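Local structure of adenosine kinase (Sinorhizobium meliloti, 3UBO) at residues A[13-18]-A[129-134]; A[30-35]-A[118-123]; A[34-39]-A[189-194]. The protein probably phosphorylates adenosine with ATP as phosphate donor, as a pfkB-family kinase that holds both adenosine and ADP. One frame throughout, in Å; residues are numbered along the deposited sequence.

In the fold
All three contacts lie around the small mixed sheet that forms the lid of this ribokinase-type kinase, their centres 11 to 14 Å apart. Contact 1 brings together side chains at the ends of strands 16-21 and 127-132, which lie on either side of strand 116-121, and presents them to adenosine. Contact 2 falls within the chain span that contact 1 encloses; it sets the loop between helix 24-29 and strand 37-39 on strand 116-121. Contact 3 starts from the end of that same loop, sharing Lys34 and Gly35 with contact 2, but reaches much later sequence, at the start of helix 192-197 beside the large parallel sheet. Contacts 1 and 3 both contribute to the adenosine pocket, the latter bridging lid and large domain.

Contact 1: residues A[13-18]-A[129-134]; sequences NAIVDI and MNTYLG. With ADN (adenosine), chain C.
Ile15 and Thr131 meet through methyl groups, CD1 of the isoleucine standing 3.8 Å from CG2 of the threonine, and both side chains also reach bound adenosine. Extended at chi2 (174°), Ile15 carries its CD1 against one face of the adenine, where an apolar branched side chain gives the base a non-polar surface to rest on. Thr131 OG1 lies 3.0 Å from adenosine N7 and is hydrogen-bonded to the hydroxyl of Ser117. At the pyrimidine ring of the base, Asn13 ND2 donates to adenosine N1 at 2.8 Å, nearly straight at 161°. Asp17 takes the sugar: its OD1 accepts from O2' (2.9 Å) and its OD2 from O3' (2.5 Å), so that one carboxylate reads both hydroxyls of the ribose diol. Strands 16-21 and 127-132 belong to the lid sheet of the ribokinase fold and are separated by strand 116-121, which explains why only side chains bridge them here. Met129, a selenomethionine, brings SE to 3.4 Å from adenosine C8. Farther out, Leu133 CD2 packs 4.1 Å from Asn13 CG. The second shell fixes the asparagine: the backbone O of Tyr160 takes another bond from its ND2, while Glu158 accepts from its backbone N.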
loop_
_atom_site.group_PDB
_atom_site.type_symbol
_atom_site.label_atom_id
_atom_site.label_comp_id
_atom_site.label_asym_id
_atom_site.label_seq_id
_atom_site.Cartn_x
_atom_site.Cartn_y
_atom_site.Cartn_z
ATOM N N ASN A 13 15.376 13.008 -0.554
ATOM C CA ASN A 13 15.536 11.723 -1.217
ATOM C C ASN A 13 14.214 11.124 -1.641
ATOM O O ASN A 13 13.366 10.796 -0.789
ATOM C CB ASN A 13 16.166 10.823 -0.200
ATOM C CG ASN A 13 17.555 11.141 -0.003
ATOM O OD1 ASN A 13 18.246 11.399 -1.003
ATOM N ND2 ASN A 13 18.018 11.171 1.234
ATOM N N ALA A 14 13.996 10.970 -2.932
ATOM C CA ALA A 14 12.761 10.376 -3.383
ATOM C C ALA A 14 12.763 8.855 -3.137
ATOM O O ALA A 14 13.579 8.127 -3.700
ATOM C CB ALA A 14 12.539 10.691 -4.834
ATOM N N ILE A 15 11.884 8.361 -2.288
ATOM C CA ILE A 15 11.988 6.978 -1.771
ATOM C C ILE A 15 10.634 6.262 -1.827
ATOM O O ILE A 15 9.603 6.838 -1.452
ATOM C CB ILE A 15 12.548 6.927 -0.341
ATOM C CG1 ILE A 15 13.968 7.523 -0.327
ATOM C CG2 ILE A 15 12.474 5.532 0.183
ATOM C CD1 ILE A 15 14.537 7.639 1.052
ATOM N N VAL A 16 10.613 5.045 -2.375
ATOM C CA VAL A 16 9.412 4.239 -2.198
ATOM C C VAL A 16 9.572 3.235 -1.047
ATOM O O VAL A 16 10.634 2.598 -0.921
ATOM C CB VAL A 16 8.916 3.628 -3.468
ATOM C CG1 VAL A 16 7.575 2.828 -3.207
ATOM C CG2 VAL A 16 8.723 4.715 -4.417
ATOM N N ASP A 17 8.564 3.202 -0.174
ATOM C CA ASP A 17 8.587 2.404 1.061
ATOM C C ASP A 17 7.961 1.046 0.898
ATOM O O ASP A 17 6.775 0.914 0.467
ATOM C CB ASP A 17 7.844 3.132 2.195
ATOM C CG ASP A 17 8.652 4.248 2.764
ATOM O OD1 ASP A 17 9.724 4.437 2.185
ATOM O OD2 ASP A 17 8.272 4.939 3.732
ATOM N N ILE A 18 8.732 0.044 1.302
ATOM C CA ILE A 18 8.231 -1.327 1.276
ATOM C C ILE A 18 8.209 -1.711 2.701
ATOM O O ILE A 18 9.273 -1.733 3.366
ATOM C CB ILE A 18 9.134 -2.273 0.454
ATOM C CG1 ILE A 18 9.733 -1.448 -0.712
ATOM C CG2 ILE A 18 8.363 -3.506 0.047
ATOM C CD1 ILE A 18 9.825 -2.126 -1.957
HETATM N N MSE A 129 14.349 1.469 9.527
HETATM C CA MSE A 129 14.395 1.631 8.103
HETATM C C MSE A 129 15.767 1.227 7.493
HETATM O O MSE A 129 16.795 1.285 8.146
HETATM C CB MSE A 129 13.974 3.034 7.723
HETATM C CG MSE A 129 12.522 3.407 8.021
HETATM SE SE MSE A 129 12.134 5.387 7.766
HETATM C CE MSE A 129 13.649 5.903 8.988
ATOM N N ASN A 130 15.757 0.800 6.242
ATOM C CA ASN A 130 16.930 0.255 5.657
ATOM C C ASN A 130 16.774 0.670 4.226
ATOM O O ASN A 130 15.947 0.132 3.466
ATOM C CB ASN A 130 16.916 -1.270 5.785
ATOM C CG ASN A 130 17.070 -1.763 7.218
ATOM O OD1 ASN A 130 18.192 -1.813 7.755
ATOM N ND2 ASN A 130 15.944 -2.190 7.825
ATOM N N THR A 131 17.580 1.663 3.867
ATOM C CA THR A 131 17.327 2.472 2.665
ATOM C C THR A 131 18.455 2.347 1.739
ATOM O O THR A 131 19.599 2.479 2.150
ATOM C CB THR A 131 17.109 3.977 3.019
ATOM O OG1 THR A 131 15.956 4.074 3.872
ATOM C CG2 THR A 131 16.827 4.761 1.795
ATOM N N TYR A 132 18.115 2.044 0.500
ATOM C CA TYR A 132 19.081 1.971 -0.563
ATOM C C TYR A 132 18.802 3.212 -1.433
ATOM O O TYR A 132 17.690 3.383 -1.945
ATOM C CB TYR A 132 18.984 0.621 -1.349
ATOM C CG TYR A 132 19.541 0.697 -2.777
ATOM C CD1 TYR A 132 20.908 0.916 -3.010
ATOM C CD2 TYR A 132 18.700 0.613 -3.893
ATOM C CE1 TYR A 132 21.423 1.015 -4.298
ATOM C CE2 TYR A 132 19.202 0.696 -5.159
ATOM C CZ TYR A 132 20.579 0.898 -5.375
ATOM O OH TYR A 132 21.100 1.007 -6.678
ATOM N N LEU A 133 19.814 4.059 -1.632
ATOM C CA LEU A 133 19.577 5.368 -2.232
ATOM C C LEU A 133 19.244 5.389 -3.725
ATOM O O LEU A 133 18.608 6.330 -4.196
ATOM C CB LEU A 133 20.720 6.298 -1.887
ATOM C CG LEU A 133 20.729 6.571 -0.395
ATOM C CD1 LEU A 133 22.092 7.004 0.195
ATOM C CD2 LEU A 133 19.632 7.570 -0.148
ATOM N N GLY A 134 19.627 4.351 -4.476
ATOM C CA GLY A 134 19.295 4.278 -5.911
ATOM C C GLY A 134 19.511 5.603 -6.629
ATOM O O GLY A 134 20.518 6.275 -6.367
HETATM O "O5'" ADN C . 10.433 9.432 8.496
HETATM C "C5'" ADN C . 9.428 8.839 7.591
HETATM C "C4'" ADN C . 9.963 8.522 6.152
HETATM O "O4'" ADN C . 11.391 8.425 6.085
HETATM C "C3'" ADN C . 9.468 7.343 5.162
HETATM O "O3'" ADN C . 8.252 7.342 4.455
HETATM C "C2'" ADN C . 10.717 7.130 4.243
HETATM O "O2'" ADN C . 10.465 7.134 2.821
HETATM C "C1'" ADN C . 11.626 8.180 4.744
HETATM N N9 ADN C . 13.058 7.773 4.613
HETATM C C8 ADN C . 13.768 6.630 5.081
HETATM N N7 ADN C . 15.155 6.785 4.818
HETATM C C5 ADN C . 15.296 8.038 4.195
HETATM C C6 ADN C . 16.427 8.731 3.681
HETATM N N6 ADN C . 17.757 8.191 3.777
HETATM N N1 ADN C . 16.213 10.028 3.089
HETATM C C2 ADN C . 14.896 10.588 3.023
HETATM N N3 ADN C . 13.743 9.933 3.523
HETATM C C4 ADN C . 13.979 8.655 4.081
#

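Contact 2: residues A[30-35]-A[118-123]; sequences NGIIKG and MIFVTE
Between Ile32 and Lys34 on one side and Phe120 and Thr122 on the other, the backbones stay apart, the nearest CA atoms (those of Lys34 and Thr122) being 8.9 Å from each other, and side chains alone bridge the gap without a direct hydrogen bond. The loop takes its course from a Schellman motif that ends helix 24-29: Gly31, with positive phi (52°), is the C-prime residue, a conformation glycine adopts easily, and Ile32 follows it directly.

Ile32 turns inward and sets the tip of its longer branch on the phenylalanine. Its CD1 is 3.7 Å from Phe120 CD2 and equally near CE2, so the methyl approaches these two ring carbons obliquely while the two side chains cross at about a right angle. A branched aliphatic residue and an aromatic one suit this buried meeting of apolar side chains, and Asn130 lies against both.

Lys34 behaves differently. With CG anti to the backbone N (chi1 -165°), the extended chain brings its far end, CE, 3.4 Å from Thr122 OG1. The ammonium group continues past the hydroxyl to salt bridges with Asp124 and Asp24. Thr122 OG1 is hydrogen-bonded to the other oxygen of Asp124, so a single carboxylate engages both residues, and its charge, with that of Asp24, would probably stabilise the protonated lysine.

Helix 24-29 flanks the site through Phe26, whose ring meets that of Phe120, and Leu27, which touches Lys34 and Thr122; strand 116-121 itself lies between strands 16-21 and 127-132 in the lid sheet.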
loop_
_atom_site.group_PDB
_atom_site.type_symbol
_atom_site.label_atom_id
_atom_site.label_comp_id
_atom_site.label_asym_id
_atom_site.label_seq_id
_atom_site.Cartn_x
_atom_site.Cartn_y
_atom_site.Cartn_z
ATOM N N ASN A 30 19.185 -9.503 12.166
ATOM C CA ASN A 30 19.693 -8.869 10.949
ATOM C C ASN A 30 20.503 -7.613 11.191
ATOM O O ASN A 30 20.762 -6.830 10.260
ATOM C CB ASN A 30 18.552 -8.586 9.999
ATOM C CG ASN A 30 17.886 -9.849 9.523
ATOM O OD1 ASN A 30 18.339 -10.462 8.543
ATOM N ND2 ASN A 30 16.820 -10.277 10.223
ATOM N N GLY A 31 20.931 -7.400 12.423
ATOM C CA GLY A 31 21.777 -6.252 12.716
ATOM C C GLY A 31 21.174 -4.946 12.201
ATOM O O GLY A 31 21.902 -4.082 11.707
ATOM N N ILE A 32 19.851 -4.804 12.293
ATOM C CA ILE A 32 19.186 -3.566 11.943
ATOM C C ILE A 32 19.017 -2.725 13.204
ATOM O O ILE A 32 18.689 -3.267 14.274
ATOM C CB ILE A 32 17.787 -3.853 11.484
ATOM C CG1 ILE A 32 17.794 -4.900 10.387
ATOM C CG2 ILE A 32 17.035 -2.570 11.175
ATOM C CD1 ILE A 32 16.519 -4.972 9.548
ATOM N N ILE A 33 19.221 -1.404 13.103
ATOM C CA ILE A 33 19.064 -0.533 14.309
ATOM C C ILE A 33 17.597 -0.190 14.537
ATOM O O ILE A 33 16.925 0.307 13.634
ATOM C CB ILE A 33 19.949 0.768 14.230
ATOM C CG1 ILE A 33 21.343 0.383 13.730
ATOM C CG2 ILE A 33 19.962 1.581 15.593
ATOM C CD1 ILE A 33 22.211 1.536 13.657
ATOM N N LYS A 34 17.071 -0.510 15.707
ATOM C CA LYS A 34 15.665 -0.210 15.917
ATOM C C LYS A 34 15.497 1.315 15.929
ATOM O O LYS A 34 16.216 1.992 16.645
ATOM C CB LYS A 34 15.191 -0.809 17.218
ATOM C CG LYS A 34 13.680 -0.849 17.321
ATOM C CD LYS A 34 13.155 -1.449 18.593
ATOM C CE LYS A 34 11.619 -1.377 18.663
ATOM N NZ LYS A 34 11.066 -2.073 19.924
ATOM N N GLY A 35 14.566 1.823 15.145
ATOM C CA GLY A 35 14.217 3.219 15.177
ATOM C C GLY A 35 14.921 4.062 14.156
ATOM O O GLY A 35 14.435 5.094 13.759
HETATM N N MSE A 118 13.371 -0.421 3.053
HETATM C CA MSE A 118 12.807 -1.639 3.651
HETATM C C MSE A 118 12.428 -1.242 5.018
HETATM O O MSE A 118 13.304 -1.120 5.868
HETATM C CB MSE A 118 13.867 -2.743 3.840
HETATM C CG MSE A 118 14.451 -3.489 2.632
HETATM SE SE MSE A 118 13.428 -3.594 0.940
HETATM C CE MSE A 118 11.721 -3.760 1.845
ATOM N N ILE A 119 11.132 -1.041 5.246
ATOM C CA ILE A 119 10.681 -0.565 6.546
ATOM C C ILE A 119 9.981 -1.637 7.379
ATOM O O ILE A 119 8.889 -2.081 7.036
ATOM C CB ILE A 119 9.783 0.704 6.418
ATOM C CG1 ILE A 119 10.540 1.848 5.704
ATOM C CG2 ILE A 119 9.228 1.122 7.787
ATOM C CD1 ILE A 119 9.773 3.175 5.524
ATOM N N PHE A 120 10.625 -1.998 8.484
ATOM C CA PHE A 120 10.122 -2.965 9.428
ATOM C C PHE A 120 9.467 -2.349 10.666
ATOM O O PHE A 120 10.153 -1.765 11.502
ATOM C CB PHE A 120 11.241 -3.924 9.864
ATOM C CG PHE A 120 11.845 -4.714 8.711
ATOM C CD1 PHE A 120 11.137 -5.784 8.133
ATOM C CD2 PHE A 120 13.119 -4.393 8.218
ATOM C CE1 PHE A 120 11.691 -6.511 7.056
ATOM C CE2 PHE A 120 13.695 -5.081 7.157
ATOM C CZ PHE A 120 12.981 -6.134 6.528
ATOM N N VAL A 121 8.151 -2.531 10.807
ATOM C CA VAL A 121 7.406 -1.994 11.921
ATOM C C VAL A 121 7.278 -3.011 13.071
ATOM O O VAL A 121 6.804 -4.109 12.879
ATOM C CB VAL A 121 6.012 -1.516 11.459
ATOM C CG1 VAL A 121 5.356 -0.646 12.533
ATOM C CG2 VAL A 121 6.106 -0.723 10.187
ATOM N N THR A 122 7.685 -2.654 14.277
ATOM C CA THR A 122 7.469 -3.555 15.393
ATOM C C THR A 122 6.137 -3.385 16.097
ATOM O O THR A 122 5.312 -2.569 15.692
ATOM C CB THR A 122 8.654 -3.554 16.363
ATOM O OG1 THR A 122 9.143 -2.216 16.561
ATOM C CG2 THR A 122 9.750 -4.424 15.764
ATOM N N GLU A 123 5.880 -4.182 17.124
ATOM C CA GLU A 123 4.518 -4.189 17.715
ATOM C C GLU A 123 4.203 -2.808 18.336
ATOM O O GLU A 123 3.071 -2.348 18.324
ATOM C CB GLU A 123 4.312 -5.350 18.709
#

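Contact 3: residues A[34-39]-A[189-194]; sequences KGAMNL and LSDSFC. With ADN (adenosine), chain C.
Asp191 forms the more closely packed, buried side of this contact, its carboxylate lying alongside the backbone where Ala36 leads into Met37. OD1 is 3.7 Å from the CA of Ala36 and as far from the backbone N of Met37, longer than a hydrogen bond, so the carboxylate meets this backbone by van der Waals contact. OD2 lies 4.0 Å from Met37 CB and about as far from its CG, with the two side chains crossing at roughly a right angle.

Within its segment the carboxylate is also tied, weakly, to its own helix. Asp191 is the N-cap of helix 192-197, and OD2 accepts a weak capping bond from Phe193 N at 3.3 Å. Aspartate suits the position because its short acidic side chain can fold back to an otherwise unbonded N-H of the first turn, where the helix dipole would probably favour negative charge. Just before it, a classic gamma turn at Ser190 (phi 72°, psi -67°) is closed by the bond from Asp191 N to Leu189 O, 2.7 Å long.

The solvent side is looser. Phe193 is exposed, and its ring rests on the methyl of Ala36, whose CB stands 4.0 Å from Phe193 CD2 and CE2 alike, in an oblique approach. Alanine's small side chain suits this place, letting the loop lie near the helix start. Gly35, with positive phi, makes the bend before it.

Met37, a selenomethionine, bends away from Asp191 and belongs to the adenosine pocket. Strand 37-39 is an outermost strand of the lid sheet, bonded through Ala36 and Asn38 to strand 127-132, whereas Leu189 is backbone hydrogen-bonded to Phe215 of strand 213-217; the contact thus joins the lid to the large parallel-sheet domain, with Arg197 of helix 192-197 also touching Met37 and Leu39.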
loop_
_atom_site.group_PDB
_atom_site.type_symbol
_atom_site.label_atom_id
_atom_site.label_comp_id
_atom_site.label_asym_id
_atom_site.label_seq_id
_atom_site.Cartn_x
_atom_site.Cartn_y
_atom_site.Cartn_z
ATOM N N LYS A 34 17.071 -0.510 15.707
ATOM C CA LYS A 34 15.665 -0.210 15.917
ATOM C C LYS A 34 15.497 1.315 15.929
ATOM O O LYS A 34 16.216 1.992 16.645
ATOM C CB LYS A 34 15.191 -0.809 17.218
ATOM C CG LYS A 34 13.680 -0.849 17.321
ATOM C CD LYS A 34 13.155 -1.449 18.593
ATOM C CE LYS A 34 11.619 -1.377 18.663
ATOM N NZ LYS A 34 11.066 -2.073 19.924
ATOM N N GLY A 35 14.566 1.823 15.145
ATOM C CA GLY A 35 14.217 3.219 15.177
ATOM C C GLY A 35 14.921 4.062 14.156
ATOM O O GLY A 35 14.435 5.094 13.759
ATOM N N ALA A 36 16.071 3.599 13.724
ATOM C CA ALA A 36 16.963 4.378 12.899
ATOM C C ALA A 36 16.706 4.249 11.419
ATOM O O ALA A 36 15.869 3.491 10.996
ATOM C CB ALA A 36 18.363 3.964 13.192
HETATM N N MSE A 37 17.463 4.990 10.634
HETATM C CA MSE A 37 17.487 4.775 9.220
HETATM C C MSE A 37 18.799 4.159 8.902
HETATM O O MSE A 37 19.826 4.731 9.154
HETATM C CB MSE A 37 17.464 6.056 8.450
HETATM C CG MSE A 37 18.770 6.224 7.760
HETATM SE SE MSE A 37 18.735 5.902 5.938
HETATM C CE MSE A 37 19.831 7.303 5.461
ATOM N N ASN A 38 18.734 2.935 8.389
ATOM C CA ASN A 38 19.915 2.163 8.046
ATOM C C ASN A 38 20.197 2.265 6.558
ATOM O O ASN A 38 19.300 2.108 5.729
ATOM C CB ASN A 38 19.738 0.699 8.450
ATOM C CG ASN A 38 19.329 0.541 9.902
ATOM O OD1 ASN A 38 20.111 0.083 10.733
ATOM N ND2 ASN A 38 18.094 0.922 10.213
ATOM N N LEU A 39 21.451 2.536 6.230
ATOM C CA LEU A 39 21.847 2.742 4.880
ATOM C C LEU A 39 22.425 1.478 4.361
ATOM O O LEU A 39 23.278 0.894 4.972
ATOM C CB LEU A 39 22.901 3.806 4.843
ATOM C CG LEU A 39 22.377 5.202 4.645
ATOM C CD1 LEU A 39 23.477 6.105 4.959
ATOM C CD2 LEU A 39 21.919 5.394 3.252
ATOM N N LEU A 189 16.224 17.505 10.978
ATOM C CA LEU A 189 17.467 16.765 11.218
ATOM C C LEU A 189 17.420 15.277 10.807
ATOM O O LEU A 189 18.393 14.527 10.966
ATOM C CB LEU A 189 17.808 16.835 12.693
ATOM C CG LEU A 189 18.633 18.049 13.062
ATOM C CD1 LEU A 189 18.353 19.089 12.039
ATOM C CD2 LEU A 189 18.284 18.506 14.447
ATOM N N SER A 190 16.246 14.831 10.371
ATOM C CA SER A 190 16.085 13.493 9.811
ATOM C C SER A 190 16.163 12.335 10.815
ATOM O O SER A 190 15.140 11.657 11.068
ATOM C CB SER A 190 17.105 13.317 8.712
ATOM O OG SER A 190 16.747 14.144 7.605
ATOM N N ASP A 191 17.348 12.115 11.395
ATOM C CA ASP A 191 17.604 10.898 12.150
ATOM C C ASP A 191 18.778 11.121 13.057
ATOM O O ASP A 191 19.684 11.885 12.760
ATOM C CB ASP A 191 17.814 9.733 11.151
ATOM C CG ASP A 191 18.401 8.495 11.784
ATOM O OD1 ASP A 191 17.891 7.925 12.799
ATOM O OD2 ASP A 191 19.433 8.092 11.224
ATOM N N SER A 192 18.775 10.471 14.192
ATOM C CA SER A 192 19.827 10.793 15.116
ATOM C C SER A 192 21.180 10.250 14.698
ATOM O O SER A 192 22.160 10.531 15.354
ATOM C CB SER A 192 19.483 10.381 16.542
ATOM O OG SER A 192 19.801 9.028 16.746
ATOM N N PHE A 193 21.290 9.482 13.626
ATOM C CA PHE A 193 22.642 9.058 13.227
ATOM C C PHE A 193 23.156 9.940 12.146
ATOM O O PHE A 193 24.340 10.139 12.043
ATOM C CB PHE A 193 22.725 7.585 12.800
ATOM C CG PHE A 193 22.606 6.629 13.963
ATOM C CD1 PHE A 193 23.745 6.134 14.591
ATOM C CD2 PHE A 193 21.329 6.250 14.458
ATOM C CE1 PHE A 193 23.629 5.263 15.722
ATOM C CE2 PHE A 193 21.200 5.376 15.588
ATOM C CZ PHE A 193 22.365 4.882 16.217
ATOM N N CYS A 194 22.241 10.423 11.307
ATOM C CA CYS A 194 22.500 11.468 10.333
ATOM C C CYS A 194 23.135 12.557 11.145
ATOM O O CYS A 194 24.262 12.964 10.865
ATOM C CB CYS A 194 21.190 11.958 9.754
ATOM S SG CYS A 194 21.283 12.632 8.098
HETATM O "O5'" ADN C . 10.433 9.432 8.496
HETATM C "C5'" ADN C . 9.428 8.839 7.591
HETATM C "C4'" ADN C . 9.963 8.522 6.152
HETATM O "O4'" ADN C . 11.391 8.425 6.085
HETATM C "C3'" ADN C . 9.468 7.343 5.162
HETATM O "O3'" ADN C . 8.252 7.342 4.455
HETATM C "C2'" ADN C . 10.717 7.130 4.243
HETATM O "O2'" ADN C . 10.465 7.134 2.821
HETATM C "C1'" ADN C . 11.626 8.180 4.744
HETATM N N9 ADN C . 13.058 7.773 4.613
HETATM C C8 ADN C . 13.768 6.630 5.081
HETATM N N7 ADN C . 15.155 6.785 4.818
HETATM C C5 ADN C . 15.296 8.038 4.195
HETATM C C6 ADN C . 16.427 8.731 3.681
HETATM N N6 ADN C . 17.757 8.191 3.777
HETATM N N1 ADN C . 16.213 10.028 3.089
HETATM C C2 ADN C . 14.896 10.588 3.023
HETATM N N3 ADN C . 13.743 9.933 3.523
HETATM C C4 ADN C . 13.979 8.655 4.081
#